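Local coordinates for mandelate racemase/muconate lactonizing protein (Thermobispora bispora, PDB 3VC5) that probably catalyses the magnesium-dependent dehydration of D-glucarate to 5-dehydro-4-deoxy-D-glucarate, as a member of the enolase superfamily, at residues R53-V58 with S341-S346; F134-L139 with G316-S321; K157-V162 with L353-P358; L347-H352 with P395-E400. One frame throughout, in Å; residues are numbered along the deposited sequence.

Contact 1: residues R53-V58 with S341-S346; sequences RTIVEV and SHLGIS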
loop_
_atom_site.group_PDB
_atom_site.type_symbol
_atom_site.label_atom_id
_atom_site.label_comp_id
_atom_site.label_asym_id
_atom_site.label_seq_id
_atom_site.Cartn_x
_atom_site.Cartn_y
_atom_site.Cartn_z
ATOM N N ARG A 53 -11.562 -26.633 -1.829
ATOM C CA ARG A 53 -10.466 -25.672 -2.003
ATOM C C ARG A 53 -9.716 -26.055 -3.264
ATOM O O ARG A 53 -9.868 -27.186 -3.767
ATOM C CB ARG A 53 -9.477 -25.666 -0.817
ATOM C CG ARG A 53 -10.071 -25.242 0.525
ATOM C CD ARG A 53 -10.516 -23.791 0.563
ATOM N NE ARG A 53 -9.454 -22.870 0.989
ATOM C CZ ARG A 53 -9.649 -21.555 1.123
ATOM N NH1 ARG A 53 -10.852 -21.053 0.856
ATOM N NH2 ARG A 53 -8.651 -20.739 1.491
ATOM N N THR A 54 -8.862 -25.147 -3.727
ATOM C CA THR A 54 -7.970 -25.451 -4.835
ATOM C C THR A 54 -6.567 -25.158 -4.336
ATOM O O THR A 54 -6.282 -24.065 -3.789
ATOM C CB THR A 54 -8.257 -24.553 -6.069
ATOM O OG1 THR A 54 -9.601 -24.759 -6.486
ATOM C CG2 THR A 54 -7.317 -24.921 -7.223
ATOM N N ILE A 55 -5.717 -26.165 -4.438
ATOM C CA ILE A 55 -4.316 -26.001 -4.107
ATOM C C ILE A 55 -3.507 -25.699 -5.363
ATOM O O ILE A 55 -3.647 -26.366 -6.389
ATOM C CB ILE A 55 -3.773 -27.275 -3.425
ATOM C CG1 ILE A 55 -4.690 -27.632 -2.248
ATOM C CG2 ILE A 55 -2.310 -27.104 -3.034
ATOM C CD1 ILE A 55 -4.865 -26.585 -1.197
ATOM N N VAL A 56 -2.652 -24.691 -5.267
ATOM C CA VAL A 56 -1.788 -24.343 -6.387
ATOM C C VAL A 56 -0.322 -24.517 -6.017
ATOM O O VAL A 56 0.107 -24.106 -4.940
ATOM C CB VAL A 56 -2.030 -22.845 -6.795
ATOM C CG1 VAL A 56 -0.970 -22.355 -7.780
ATOM C CG2 VAL A 56 -3.435 -22.692 -7.355
ATOM N N GLU A 57 0.458 -25.123 -6.918
ATOM C CA GLU A 57 1.885 -25.234 -6.688
ATOM C C GLU A 57 2.629 -24.707 -7.897
ATOM O O GLU A 57 2.480 -25.253 -9.005
ATOM C CB GLU A 57 2.291 -26.698 -6.397
ATOM C CG GLU A 57 3.785 -26.817 -6.040
ATOM C CD GLU A 57 4.218 -28.227 -5.676
ATOM O OE1 GLU A 57 3.654 -29.209 -6.236
ATOM O OE2 GLU A 57 5.143 -28.351 -4.833
ATOM N N VAL A 58 3.412 -23.643 -7.692
ATOM C CA VAL A 58 4.174 -23.018 -8.760
ATOM C C VAL A 58 5.573 -23.588 -8.693
ATOM O O VAL A 58 6.149 -23.679 -7.609
ATOM C CB VAL A 58 4.212 -21.448 -8.592
ATOM C CG1 VAL A 58 5.188 -20.825 -9.614
ATOM C CG2 VAL A 58 2.799 -20.865 -8.758
ATOM N N SER A 341 -13.523 -21.652 5.427
ATOM C CA SER A 341 -12.929 -22.972 5.720
ATOM C C SER A 341 -11.657 -23.125 4.913
ATOM O O SER A 341 -11.700 -22.971 3.678
ATOM C CB SER A 341 -13.900 -24.048 5.261
ATOM O OG SER A 341 -15.150 -23.862 5.916
ATOM N N HIS A 342 -10.546 -23.481 5.564
ATOM C CA HIS A 342 -9.260 -23.404 4.859
ATOM C C HIS A 342 -8.226 -24.327 5.488
ATOM O O HIS A 342 -8.420 -24.875 6.589
ATOM C CB HIS A 342 -8.723 -21.942 4.885
ATOM C CG HIS A 342 -8.304 -21.473 6.250
ATOM N ND1 HIS A 342 -7.094 -21.839 6.807
ATOM C CD2 HIS A 342 -8.958 -20.758 7.208
ATOM C CE1 HIS A 342 -6.993 -21.318 8.024
ATOM N NE2 HIS A 342 -8.112 -20.662 8.294
ATOM N N LEU A 343 -7.122 -24.514 4.772
ATOM C CA LEU A 343 -6.063 -25.417 5.210
ATOM C C LEU A 343 -4.790 -24.641 5.586
ATOM O O LEU A 343 -4.832 -23.411 5.827
ATOM C CB LEU A 343 -5.812 -26.455 4.103
ATOM C CG LEU A 343 -7.056 -27.245 3.708
ATOM C CD1 LEU A 343 -6.680 -28.195 2.569
ATOM C CD2 LEU A 343 -7.598 -28.031 4.911
ATOM N N GLY A 344 -3.667 -25.345 5.693
ATOM C CA GLY A 344 -2.476 -24.758 6.282
ATOM C C GLY A 344 -1.706 -23.797 5.373
ATOM O O GLY A 344 -0.929 -22.977 5.851
ATOM N N ILE A 345 -1.902 -23.898 4.061
ATOM C CA ILE A 345 -1.253 -22.942 3.151
ATOM C C ILE A 345 -1.884 -21.572 3.398
ATOM O O ILE A 345 -1.181 -20.577 3.631
ATOM C CB ILE A 345 -1.393 -23.375 1.693
ATOM C CG1 ILE A 345 -0.587 -24.666 1.469
ATOM C CG2 ILE A 345 -0.957 -22.215 0.731
ATOM C CD1 ILE A 345 -1.048 -25.426 0.207
ATOM N N SER A 346 -3.213 -21.539 3.413
ATOM C CA SER A 346 -3.951 -20.296 3.745
ATOM C C SER A 346 -3.582 -19.831 5.158
ATOM O O SER A 346 -3.356 -18.647 5.372
ATOM C CB SER A 346 -5.460 -20.495 3.654
ATOM O OG SER A 346 -5.823 -20.485 2.290
HETATM O O HOH W 1 -13.592 -22.023 1.479
#
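Arg53 reaches from its strand to the turn that leads into helix 344-355, and its guanidinium is held from two directions. The chain bends at chi2 and chi3 (-66° and -89°), which turns the flat group back over the 341-346 segment. One face lies against the carbonyl of Ser341, whose O sits 3.2 Å above the guanidinium plane and toward its rim, while CB of His342 packs 3.6 Å from Arg53 NH2. In the plane itself, Arg53 NH2 donates to Ser346 OG over 2.9 Å, a somewhat bent bond at 140°. A water accepts weakly from Arg53 NH1 and donates to Ser341 O. The main charge partner is Glu69, whose OE2 forms a salt bridge with Arg53 NE and also takes the N-H of Leu343; Ser346 OG is further bonded to His313 NE2. This shared carboxylate ties arginine and helix start together. Two residues on, Ile55 continues the contact with carbon alone: its CG2 meets Ile345 CD1 at 3.9 Å, and its CD1 lies 4.5 Å from Leu343 CD1. Farther along the strand, Val56 and Val58 pack instead on helix 123-146. The whole is a buried joint between the N-terminal capping domain and the barrel domain of the enolase superfamily, close to the probable active site: the side chain of Arg53 is about 8 Å from that of His338, the predicted proton acceptor.

Contact 2: residues F134-L139 with G316-S321; sequences FEVACL and GGLVRS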
loop_
_atom_site.group_PDB
_atom_site.type_symbol
_atom_site.label_atom_id
_atom_site.label_comp_id
_atom_site.label_asym_id
_atom_site.label_seq_id
_atom_site.Cartn_x
_atom_site.Cartn_y
_atom_site.Cartn_z
ATOM N N PHE A 134 -1.882 -17.478 -6.994
ATOM C CA PHE A 134 -0.558 -17.434 -7.600
ATOM C C PHE A 134 0.385 -16.486 -6.850
ATOM O O PHE A 134 1.588 -16.753 -6.722
ATOM C CB PHE A 134 -0.713 -17.021 -9.050
ATOM C CG PHE A 134 -1.668 -17.909 -9.817
ATOM C CD1 PHE A 134 -1.408 -19.277 -9.976
ATOM C CD2 PHE A 134 -2.822 -17.386 -10.384
ATOM C CE1 PHE A 134 -2.291 -20.093 -10.686
ATOM C CE2 PHE A 134 -3.711 -18.190 -11.078
ATOM C CZ PHE A 134 -3.440 -19.544 -11.246
ATOM N N GLU A 135 -0.140 -15.354 -6.378
ATOM C CA GLU A 135 0.713 -14.365 -5.720
ATOM C C GLU A 135 1.339 -14.961 -4.455
ATOM O O GLU A 135 2.526 -14.773 -4.194
ATOM C CB GLU A 135 -0.061 -13.097 -5.404
ATOM C CG GLU A 135 0.821 -11.974 -4.846
ATOM C CD GLU A 135 0.553 -11.637 -3.384
ATOM O OE1 GLU A 135 0.061 -12.499 -2.620
ATOM O OE2 GLU A 135 0.834 -10.473 -2.987
ATOM N N VAL A 136 0.516 -15.620 -3.639
ATOM C CA VAL A 136 1.023 -16.269 -2.428
ATOM C C VAL A 136 2.128 -17.272 -2.777
ATOM O O VAL A 136 3.185 -17.307 -2.097
ATOM C CB VAL A 136 -0.140 -16.935 -1.612
ATOM C CG1 VAL A 136 0.417 -17.831 -0.485
ATOM C CG2 VAL A 136 -1.054 -15.867 -1.107
ATOM N N ALA A 137 1.919 -18.066 -3.824
ATOM C CA ALA A 137 2.934 -19.087 -4.243
ATOM C C ALA A 137 4.234 -18.404 -4.721
ATOM O O ALA A 137 5.350 -18.859 -4.420
ATOM C CB ALA A 137 2.372 -19.957 -5.351
ATOM N N CYS A 138 4.099 -17.283 -5.417
ATOM C CA CYS A 138 5.279 -16.536 -5.888
ATOM C C CYS A 138 6.033 -15.943 -4.686
ATOM O O CYS A 138 7.265 -15.908 -4.670
ATOM C CB CYS A 138 4.871 -15.426 -6.894
ATOM S SG CYS A 138 4.440 -16.131 -8.486
ATOM N N LEU A 139 5.314 -15.443 -3.675
ATOM C CA LEU A 139 5.998 -14.935 -2.489
ATOM C C LEU A 139 6.687 -16.069 -1.733
ATOM O O LEU A 139 7.790 -15.880 -1.180
ATOM C CB LEU A 139 5.019 -14.194 -1.555
ATOM C CG LEU A 139 4.400 -12.922 -2.163
ATOM C CD1 LEU A 139 3.392 -12.366 -1.125
ATOM C CD2 LEU A 139 5.506 -11.887 -2.423
ATOM N N GLY A 316 -6.864 -9.846 -3.233
ATOM C CA GLY A 316 -5.827 -9.940 -4.263
ATOM C C GLY A 316 -4.428 -10.236 -3.775
ATOM O O GLY A 316 -3.442 -9.808 -4.412
ATOM N N GLY A 317 -4.308 -11.037 -2.719
ATOM C CA GLY A 317 -2.984 -11.454 -2.284
ATOM C C GLY A 317 -2.434 -10.667 -1.111
ATOM O O GLY A 317 -3.068 -9.704 -0.615
ATOM N N LEU A 318 -1.237 -11.054 -0.657
ATOM C CA LEU A 318 -0.692 -10.435 0.535
ATOM C C LEU A 318 -0.277 -8.964 0.353
ATOM O O LEU A 318 -0.545 -8.113 1.214
ATOM C CB LEU A 318 0.474 -11.254 1.096
ATOM C CG LEU A 318 0.201 -12.764 1.188
ATOM C CD1 LEU A 318 1.340 -13.398 1.966
ATOM C CD2 LEU A 318 -1.147 -13.072 1.881
ATOM N N VAL A 319 0.441 -8.671 -0.723
ATOM C CA VAL A 319 0.876 -7.296 -0.937
ATOM C C VAL A 319 -0.303 -6.338 -1.109
ATOM O O VAL A 319 -0.335 -5.285 -0.430
ATOM C CB VAL A 319 1.861 -7.197 -2.130
ATOM C CG1 VAL A 319 2.241 -5.751 -2.374
ATOM C CG2 VAL A 319 3.083 -8.026 -1.819
ATOM N N ARG A 320 -1.281 -6.693 -1.949
ATOM C CA ARG A 320 -2.451 -5.811 -2.119
ATOM C C ARG A 320 -3.184 -5.631 -0.781
ATOM O O ARG A 320 -3.627 -4.523 -0.446
ATOM C CB ARG A 320 -3.404 -6.325 -3.198
ATOM C CG ARG A 320 -2.928 -6.078 -4.636
ATOM C CD ARG A 320 -3.875 -6.586 -5.715
ATOM N NE ARG A 320 -5.284 -6.162 -5.627
ATOM C CZ ARG A 320 -5.837 -5.206 -6.376
ATOM N NH1 ARG A 320 -5.077 -4.538 -7.237
ATOM N NH2 ARG A 320 -7.143 -4.909 -6.255
ATOM N N SER A 321 -3.266 -6.707 -0.007
ATOM C CA SER A 321 -3.920 -6.628 1.312
ATOM C C SER A 321 -3.157 -5.654 2.206
ATOM O O SER A 321 -3.775 -4.867 2.945
ATOM C CB SER A 321 -4.036 -7.998 1.967
ATOM O OG SER A 321 -4.913 -8.835 1.231
HETATM O O HOH W 2 -0.906 -8.793 -3.943
#
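Glu135 presents its carboxylate to the first turn of helix 318-330 and takes two backbone N-H groups there. Leu318 N donates to Glu135 OE1 over 2.8 Å, on the syn side but 25° out of the carboxylate plane, and Val319 N donates to the syn lone pair of Glu135 OE2 over 2.9 Å. With CG opposite the backbone N (chi1 -174°) and a bend at chi2, the chain sets both oxygens against the helix start. Gly317, the N-cap residue, comes so near, its CA 3.2 Å from Glu135 OE1, that a CB would collide with that oxygen. This is the tight part, continued in carbon by Leu139 CD1 on Leu318 CB at 3.8 Å. Packing is looser where Val136 CG2 meets Leu318 CG at 4.1 Å, and toward the partly exposed Val319 a water donates to both Glu135 OE2 and Gly316 O and accepts from Arg320 N. Replacing Glu135 with a glutamine would probably leave one of the two amide N-H groups without its acceptor and weaken the hold on the helix start. A carboxylate from one helix accepts the first two N-H groups of another, next to its N-cap Gly317, and so joins the N-terminal domain to the barrel domain.

Contact 3: residues K157-V162 with L353-P358; sequences KVRDAV and LAAATP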
loop_
_atom_site.group_PDB
_atom_site.type_symbol
_atom_site.label_atom_id
_atom_site.label_comp_id
_atom_site.label_asym_id
_atom_site.label_seq_id
_atom_site.Cartn_x
_atom_site.Cartn_y
_atom_site.Cartn_z
ATOM N N LYS A 157 8.336 -9.120 10.535
ATOM C CA LYS A 157 7.280 -9.278 11.520
ATOM C C LYS A 157 7.365 -8.189 12.570
ATOM O O LYS A 157 8.465 -7.833 13.042
ATOM C CB LYS A 157 7.342 -10.638 12.193
ATOM C CG LYS A 157 8.563 -10.877 13.036
ATOM C CD LYS A 157 8.656 -12.358 13.461
ATOM C CE LYS A 157 9.940 -12.600 14.286
ATOM N NZ LYS A 157 10.036 -13.965 14.842
ATOM N N VAL A 158 6.201 -7.676 12.955
ATOM C CA VAL A 158 6.119 -6.707 14.043
ATOM C C VAL A 158 5.591 -7.336 15.303
ATOM O O VAL A 158 5.503 -6.672 16.348
ATOM C CB VAL A 158 5.275 -5.472 13.664
ATOM C CG1 VAL A 158 5.694 -4.956 12.306
ATOM C CG2 VAL A 158 3.795 -5.788 13.658
ATOM N N ARG A 159 5.212 -8.610 15.192
ATOM C CA ARG A 159 4.790 -9.398 16.337
ATOM C C ARG A 159 5.243 -10.829 16.086
ATOM O O ARG A 159 5.288 -11.277 14.932
ATOM C CB ARG A 159 3.275 -9.287 16.531
ATOM C CG ARG A 159 2.475 -9.547 15.259
ATOM C CD ARG A 159 0.990 -9.143 15.404
ATOM N NE ARG A 159 0.764 -7.706 15.597
ATOM C CZ ARG A 159 0.527 -6.814 14.625
ATOM N NH1 ARG A 159 0.536 -7.162 13.341
ATOM N NH2 ARG A 159 0.313 -5.541 14.942
ATOM N N ASP A 160 5.629 -11.537 17.146
ATOM C CA ASP A 160 6.162 -12.889 16.992
ATOM C C ASP A 160 5.080 -13.930 16.712
ATOM O O ASP A 160 5.374 -14.978 16.124
ATOM C CB ASP A 160 6.944 -13.316 18.244
ATOM C CG ASP A 160 8.243 -12.564 18.411
ATOM O OD1 ASP A 160 8.741 -11.976 17.424
ATOM O OD2 ASP A 160 8.790 -12.581 19.537
ATOM N N ALA A 161 3.839 -13.640 17.126
ATOM C CA ALA A 161 2.725 -14.560 16.960
ATOM C C ALA A 161 1.464 -13.754 16.642
ATOM O O ALA A 161 1.360 -12.599 17.051
ATOM C CB ALA A 161 2.540 -15.419 18.223
ATOM N N VAL A 162 0.527 -14.360 15.916
ATOM C CA VAL A 162 -0.685 -13.679 15.461
ATOM C C VAL A 162 -1.865 -14.251 16.212
ATOM O O VAL A 162 -2.178 -15.442 16.075
ATOM C CB VAL A 162 -0.886 -13.931 13.968
ATOM C CG1 VAL A 162 -2.255 -13.429 13.503
ATOM C CG2 VAL A 162 0.266 -13.283 13.162
ATOM N N LEU A 353 0.980 -12.458 6.689
ATOM C CA LEU A 353 0.387 -11.148 6.383
ATOM C C LEU A 353 0.095 -10.394 7.690
ATOM O O LEU A 353 0.497 -9.226 7.875
ATOM C CB LEU A 353 -0.904 -11.322 5.568
ATOM C CG LEU A 353 -1.767 -10.056 5.373
ATOM C CD1 LEU A 353 -1.004 -8.954 4.598
ATOM C CD2 LEU A 353 -3.060 -10.442 4.660
ATOM N N ALA A 354 -0.624 -11.040 8.609
ATOM C CA ALA A 354 -0.957 -10.351 9.870
ATOM C C ALA A 354 0.300 -9.996 10.686
ATOM O O ALA A 354 0.354 -8.927 11.306
ATOM C CB ALA A 354 -1.914 -11.192 10.713
ATOM N N ALA A 355 1.292 -10.894 10.723
ATOM C CA ALA A 355 2.491 -10.632 11.525
ATOM C C ALA A 355 3.264 -9.402 11.049
ATOM O O ALA A 355 3.906 -8.713 11.855
ATOM C CB ALA A 355 3.435 -11.880 11.535
ATOM N N ALA A 356 3.224 -9.153 9.743
ATOM C CA ALA A 356 4.071 -8.135 9.115
ATOM C C ALA A 356 3.289 -6.879 8.777
ATOM O O ALA A 356 3.823 -6.008 8.086
ATOM C CB ALA A 356 4.743 -8.689 7.817
ATOM N N THR A 357 2.048 -6.757 9.263
ATOM C CA THR A 357 1.239 -5.599 8.879
ATOM C C THR A 357 0.872 -4.881 10.161
ATOM O O THR A 357 0.034 -5.352 10.940
ATOM C CB THR A 357 -0.033 -6.019 8.048
ATOM O OG1 THR A 357 0.403 -6.739 6.885
ATOM C CG2 THR A 357 -0.880 -4.774 7.631
ATOM N N PRO A 358 1.504 -3.717 10.396
ATOM C CA PRO A 358 1.265 -3.053 11.671
ATOM C C PRO A 358 -0.227 -2.835 11.994
ATOM O O PRO A 358 -0.615 -2.976 13.140
ATOM C CB PRO A 358 1.993 -1.706 11.515
ATOM C CG PRO A 358 3.107 -1.999 10.532
ATOM C CD PRO A 358 2.593 -3.099 9.617
#
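Arg159 and Val158 meet the end of helix 344-355 at the point where the chain enters the first strand, 161-169, of the barrel domain of this enolase-superfamily fold. The arginine can be followed outward. Its CB carries CG between the backbone N and the carbonyl carbon (chi1 50°), which leads the chain over the helix end; Arg159 CG lies 3.8 Å from Ala355 O, and Arg159 CD passes Ala354 O at 4.2 Å. A bend at chi3 then lays the guanidinium with CG2 of its neighbour Val158 over the centre of one face. At the edge, Arg159 NH1 gives a nearly straight bond to Thr357 O, 3.0 Å, and a weak, bent one to Ala354 O, while Arg159 NH2 reaches Pro358 O at 3.3 Å. Both Thr357 and Pro358 are approached from above their carbonyl planes. One side chain thus gathers the carbonyl of Ala354, in the last turn of the helix, and those of Thr357 and Pro358 just after it. Nearer the strand, Val162 lodges its two methyls against the alanines, CG1 on Ala354 CB at 3.6 Å and CG2 on Ala355 CB. His96 of the second subunit packs on Val158 and Pro358. The carbonyl of Ala355 is taken by the backbone: Val158 N donates to its O over 2.7 Å, at 170°.

Contact 4: residues L347-H352 with P395-E400; sequences LAAMTH and PGLGVE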
loop_
_atom_site.group_PDB
_atom_site.type_symbol
_atom_site.label_atom_id
_atom_site.label_comp_id
_atom_site.label_asym_id
_atom_site.label_seq_id
_atom_site.Cartn_x
_atom_site.Cartn_y
_atom_site.Cartn_z
ATOM N N LEU A 347 -3.494 -20.755 6.120
ATOM C CA LEU A 347 -3.154 -20.330 7.503
ATOM C C LEU A 347 -1.760 -19.707 7.556
ATOM O O LEU A 347 -1.566 -18.661 8.214
ATOM C CB LEU A 347 -3.212 -21.488 8.509
ATOM C CG LEU A 347 -3.035 -21.073 9.986
ATOM C CD1 LEU A 347 -4.069 -20.075 10.460
ATOM C CD2 LEU A 347 -3.071 -22.313 10.874
ATOM N N ALA A 348 -0.798 -20.280 6.820
ATOM C CA ALA A 348 0.573 -19.719 6.809
ATOM C C ALA A 348 0.505 -18.310 6.189
ATOM O O ALA A 348 1.081 -17.358 6.718
ATOM C CB ALA A 348 1.506 -20.586 6.012
ATOM N N ALA A 349 -0.221 -18.192 5.069
ATOM C CA ALA A 349 -0.305 -16.898 4.378
ATOM C C ALA A 349 -0.977 -15.829 5.260
ATOM O O ALA A 349 -0.488 -14.701 5.357
ATOM C CB ALA A 349 -1.016 -17.048 3.070
ATOM N N MET A 350 -2.085 -16.204 5.901
ATOM C CA MET A 350 -2.774 -15.331 6.843
ATOM C C MET A 350 -1.850 -14.836 7.922
ATOM O O MET A 350 -1.878 -13.659 8.318
ATOM C CB MET A 350 -4.005 -16.027 7.458
ATOM C CG MET A 350 -5.091 -16.351 6.422
ATOM S SD MET A 350 -6.176 -17.717 6.958
ATOM C CE MET A 350 -7.215 -16.895 8.136
ATOM N N THR A 351 -1.042 -15.757 8.427
ATOM C CA THR A 351 -0.181 -15.476 9.561
ATOM C C THR A 351 0.988 -14.555 9.186
ATOM O O THR A 351 1.284 -13.609 9.910
ATOM C CB THR A 351 0.297 -16.802 10.190
ATOM O OG1 THR A 351 -0.861 -17.525 10.648
ATOM C CG2 THR A 351 1.268 -16.558 11.360
ATOM N N HIS A 352 1.640 -14.809 8.052
ATOM C CA HIS A 352 2.703 -13.909 7.614
ATOM C C HIS A 352 2.147 -12.519 7.336
ATOM O O HIS A 352 2.781 -11.511 7.691
ATOM C CB HIS A 352 3.424 -14.446 6.343
ATOM C CG HIS A 352 4.353 -15.577 6.627
ATOM N ND1 HIS A 352 5.675 -15.376 6.971
ATOM C CD2 HIS A 352 4.168 -16.922 6.585
ATOM C CE1 HIS A 352 6.255 -16.554 7.158
ATOM N NE2 HIS A 352 5.366 -17.505 6.932
ATOM N N PRO A 395 12.087 -20.644 5.562
ATOM C CA PRO A 395 12.019 -19.700 4.439
ATOM C C PRO A 395 10.666 -19.789 3.743
ATOM O O PRO A 395 9.989 -20.815 3.834
ATOM C CB PRO A 395 13.085 -20.218 3.471
ATOM C CG PRO A 395 13.290 -21.643 3.855
ATOM C CD PRO A 395 13.117 -21.672 5.351
ATOM N N GLY A 396 10.273 -18.732 3.042
ATOM C CA GLY A 396 8.994 -18.746 2.352
ATOM C C GLY A 396 7.860 -18.773 3.358
ATOM O O GLY A 396 7.937 -18.122 4.407
ATOM N N LEU A 397 6.788 -19.490 3.041
ATOM C CA LEU A 397 5.650 -19.591 3.962
ATOM C C LEU A 397 5.993 -20.407 5.201
ATOM O O LEU A 397 5.317 -20.306 6.229
ATOM C CB LEU A 397 4.434 -20.201 3.254
ATOM C CG LEU A 397 3.731 -19.322 2.215
ATOM C CD1 LEU A 397 2.728 -20.173 1.420
ATOM C CD2 LEU A 397 3.051 -18.102 2.886
ATOM N N GLY A 398 7.029 -21.222 5.097
ATOM C CA GLY A 398 7.475 -22.065 6.226
ATOM C C GLY A 398 6.671 -23.356 6.313
ATOM O O GLY A 398 6.634 -23.999 7.363
ATOM N N VAL A 399 6.002 -23.740 5.220
ATOM C CA VAL A 399 5.272 -25.018 5.199
ATOM C C VAL A 399 5.766 -25.928 4.094
ATOM O O VAL A 399 6.366 -25.473 3.126
ATOM C CB VAL A 399 3.734 -24.836 5.065
ATOM C CG1 VAL A 399 3.174 -24.158 6.327
ATOM C CG2 VAL A 399 3.347 -24.075 3.765
ATOM N N GLU A 400 5.514 -27.223 4.241
ATOM C CA GLU A 400 5.981 -28.191 3.268
ATOM C C GLU A 400 4.766 -28.980 2.816
ATOM O O GLU A 400 4.062 -29.542 3.644
ATOM C CB GLU A 400 7.010 -29.155 3.901
ATOM C CG GLU A 400 7.639 -30.100 2.895
ATOM C CD GLU A 400 8.520 -31.163 3.547
ATOM O OE1 GLU A 400 9.016 -30.939 4.675
ATOM O OE2 GLU A 400 8.713 -32.230 2.923
#
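His352 carries CG opposite its own carbonyl carbon (chi1 -75°), with the ring turned by chi2 of -88°, and this brings NE2 to the turn at Leu397. Leu397 has a similar first torsion, which lays its CD2 along the helix toward Ala349. NE2 of His352 donates to Leu397 O over 2.9 Å at 148°; the oxygen lies close to the ring plane, whereas the donor stands well above the carbonyl plane and so is not on a lone pair. CE1 of His352 comes within 3.6 Å of Gly396 O. The other ring nitrogen, ND1, is bonded to Ala151 N, so both nitrogens are engaged and the ring's rotation is fixed. Putting a phenylalanine at His352 would probably leave Leu397 O and Ala151 N without these partners and let the turn drift from the helix. One turn earlier in the helix, Ala348 fits its CB against Leu397 CB at 4.0 Å and Val399 CG1 at the same distance, and Leu397 CD2 touches Ala349 CA at 3.9 Å. The small alanines allow this close approach of the loop. Residues 395-398 form a type II' beta turn, with Gly396 at positive phi in its second position. The turn is also tied to helix 123-146, where Asp140 takes the N-H of Leu397, and Gly396 is backbone-bonded to Arg148 and Val150; the loop thus packs on helix 344-355 and also on the later part of helix 123-146 and on helix 150-153.

In the fold
Helix 344-355 is the common element: contact 1 uses its start, contact 4 its middle and contact 3 its end, and contact 2 lies alongside, its centre about 12 Å from that of contact 4. Contacts 1 and 3 are the farthest apart, about 21 Å between centres, and do not touch. Along the chain contact 2 is closed within the span of contact 1, contact 3 crosses contacts 1, 2 and 4, and contact 4 opens after contacts 1 and 2 have closed. Contacts 1 and 2 bind the N-terminal domain to the barrel domain, while contacts 3 and 4 hold helix 344-355 against the entry to the first barrel strand, 161-169, and against the loop after strand 388-390.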